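Local coordinates for protein peptidase M14, carboxypeptidase A (Thermoplasmatales archaeon SCGC AB-540-F20, PDB 4XED) that probably cleaves C-terminal residues from peptides as an M14 carboxypeptidase, and carries a calcium-binding PKD domain that may mediate protein binding, at residues Y26-T31 against V76-K81. Residues are numbered along the deposited sequence; the frame is centred on the assembly and turned at random.
Sequences YTFVTT and VRAKAK. With EDO (1,2-ethanediol), chain C.
K79 NZ donates a 2.8 Å hydrogen bond to O1 of a 1,2-ethanediol that probably came with the crystallisation medium, and also forms a salt bridge with E87. K79 starts out on the face of strand 72-82 turned from 26-31, is drawn out straight from CG onward, and makes a cation-pi contact with Y41. A leucine here would probably leave the E87 carboxylate without its positive mate and the diol without its donor. The inner face of the same strand is apolar. A78 CB approaches the F28 ring edge-on, close to level with the ring, 3.7 Å from CD2 and 3.9 Å from CE2; V76 CG1 lies more loosely at that edge, 4.4 Å from CE2. F28 has CG anti to its carbonyl carbon (chi1 -62°), which sends the ring across to this strand. Farther along, T30 turns its methyl inward, CG2 3.8 Å from A80 CB, while OG1, opposite the backbone N (chi1 -161°), hydrogen-bonds to N8 O. I42 and V12 also touch both F28 and A78. Strands 24-29 and 72-82 belong to different sheets, facing each other in the beta-sandwich of a PKD domain. Small alanines opposite the phenylalanine and threonine imply close apolar packing inside, with charge kept outside.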
loop_
_atom_site.group_PDB
_atom_site.type_symbol
_atom_site.label_atom_id
_atom_site.label_comp_id
_atom_site.label_asym_id
_atom_site.label_seq_id
_atom_site.Cartn_x
_atom_site.Cartn_y
_atom_site.Cartn_z
ATOM N N TYR A 26 -0.654 7.237 -5.087
ATOM C CA TYR A 26 0.069 6.748 -3.910
ATOM C C TYR A 26 1.244 5.873 -4.343
ATOM O O TYR A 26 1.102 5.004 -5.193
ATOM C CB TYR A 26 -0.922 6.027 -2.941
ATOM C CG TYR A 26 -1.901 7.057 -2.443
ATOM C CD1 TYR A 26 -1.633 7.820 -1.323
ATOM C CD2 TYR A 26 -3.044 7.354 -3.165
ATOM C CE1 TYR A 26 -2.446 8.868 -0.953
ATOM C CE2 TYR A 26 -3.907 8.398 -2.780
ATOM C CZ TYR A 26 -3.587 9.152 -1.698
ATOM O OH TYR A 26 -4.442 10.193 -1.348
ATOM N N THR A 27 2.375 6.134 -3.708
ATOM C CA THR A 27 3.614 5.430 -3.981
ATOM C C THR A 27 3.861 4.425 -2.861
ATOM O O THR A 27 3.842 4.796 -1.677
ATOM C CB THR A 27 4.777 6.419 -4.063
ATOM O OG1 THR A 27 4.525 7.352 -5.112
ATOM C CG2 THR A 27 6.079 5.688 -4.303
ATOM N N PHE A 28 4.084 3.159 -3.237
ATOM C CA PHE A 28 4.271 2.062 -2.287
ATOM C C PHE A 28 5.638 1.459 -2.531
ATOM O O PHE A 28 6.007 1.192 -3.695
ATOM C CB PHE A 28 3.215 0.968 -2.485
ATOM C CG PHE A 28 1.798 1.436 -2.258
ATOM C CD1 PHE A 28 1.081 2.066 -3.260
ATOM C CD2 PHE A 28 1.156 1.234 -1.050
ATOM C CE1 PHE A 28 -0.214 2.512 -3.066
ATOM C CE2 PHE A 28 -0.140 1.685 -0.851
ATOM C CZ PHE A 28 -0.813 2.314 -1.881
ATOM N N VAL A 29 6.369 1.176 -1.462
ATOM C CA VAL A 29 7.608 0.421 -1.646
ATOM C C VAL A 29 8.069 -0.250 -0.373
ATOM O O VAL A 29 7.907 0.280 0.729
ATOM C CB VAL A 29 8.760 1.320 -2.180
ATOM C CG1 VAL A 29 9.091 2.424 -1.195
ATOM C CG2 VAL A 29 10.021 0.507 -2.544
ATOM N N THR A 30 8.623 -1.447 -0.529
ATOM C CA THR A 30 9.359 -2.068 0.533
ATOM C C THR A 30 10.494 -2.884 -0.068
ATOM O O THR A 30 10.605 -2.994 -1.291
ATOM C CB THR A 30 8.450 -2.925 1.422
ATOM O OG1 THR A 30 9.135 -3.137 2.655
ATOM C CG2 THR A 30 8.104 -4.273 0.788
ATOM N N THR A 31 11.325 -3.427 0.808
ATOM C CA THR A 31 12.348 -4.390 0.434
ATOM C C THR A 31 12.163 -5.666 1.242
ATOM O O THR A 31 11.617 -5.671 2.336
ATOM C CB THR A 31 13.777 -3.844 0.689
ATOM O OG1 THR A 31 13.983 -3.608 2.078
ATOM C CG2 THR A 31 14.012 -2.541 -0.022
ATOM N N VAL A 76 -5.232 4.285 4.728
ATOM C CA VAL A 76 -4.653 3.477 3.672
ATOM C C VAL A 76 -3.567 2.610 4.333
ATOM O O VAL A 76 -2.732 3.131 5.086
ATOM C CB VAL A 76 -4.037 4.352 2.583
ATOM C CG1 VAL A 76 -3.334 3.526 1.540
ATOM C CG2 VAL A 76 -5.106 5.241 1.965
ATOM N N ARG A 77 -3.582 1.307 4.083
ATOM C CA ARG A 77 -2.590 0.416 4.677
ATOM C C ARG A 77 -2.029 -0.496 3.608
ATOM O O ARG A 77 -2.729 -0.879 2.652
ATOM C CB ARG A 77 -3.191 -0.424 5.814
ATOM C CG ARG A 77 -3.881 0.400 6.881
ATOM C CD ARG A 77 -3.974 -0.397 8.174
ATOM N NE ARG A 77 -4.734 -1.625 8.018
ATOM C CZ ARG A 77 -4.798 -2.583 8.930
ATOM N NH1 ARG A 77 -4.169 -2.466 10.094
ATOM N NH2 ARG A 77 -5.527 -3.644 8.693
ATOM N N ALA A 78 -0.756 -0.863 3.776
ATOM C CA ALA A 78 -0.127 -1.807 2.876
ATOM C C ALA A 78 0.773 -2.748 3.639
ATOM O O ALA A 78 1.542 -2.340 4.494
ATOM C CB ALA A 78 0.659 -1.090 1.800
ATOM N N LYS A 79 0.671 -4.032 3.304
ATOM C CA LYS A 79 1.609 -5.066 3.782
ATOM C C LYS A 79 2.146 -5.821 2.564
ATOM O O LYS A 79 1.610 -5.674 1.457
ATOM C CB LYS A 79 0.963 -5.995 4.808
ATOM C CG LYS A 79 -0.175 -6.819 4.266
ATOM C CD LYS A 79 -0.759 -7.776 5.311
ATOM C CE LYS A 79 -2.084 -8.385 4.799
ATOM N NZ LYS A 79 -2.563 -9.485 5.719
ATOM N N ALA A 80 3.216 -6.584 2.765
ATOM C CA ALA A 80 3.825 -7.286 1.654
ATOM C C ALA A 80 4.134 -8.712 2.113
ATOM O O ALA A 80 4.359 -8.986 3.299
ATOM C CB ALA A 80 5.098 -6.602 1.224
ATOM N N LYS A 81 4.204 -9.647 1.168
ATOM C CA LYS A 81 4.653 -10.990 1.483
ATOM C C LYS A 81 5.582 -11.445 0.386
ATOM O O LYS A 81 5.453 -11.077 -0.775
ATOM C CB LYS A 81 3.498 -11.961 1.653
ATOM C CG LYS A 81 2.835 -12.389 0.377
ATOM C CD LYS A 81 1.640 -13.309 0.669
ATOM C CE LYS A 81 0.909 -13.619 -0.597
ATOM N NZ LYS A 81 -0.212 -14.573 -0.368
HETATM C C1 EDO C . -6.010 -10.042 4.650
HETATM O O1 EDO C . -4.745 -10.653 4.447
HETATM C C2 EDO C . -5.793 -8.775 5.460
HETATM O O2 EDO C . -7.008 -8.440 6.145
#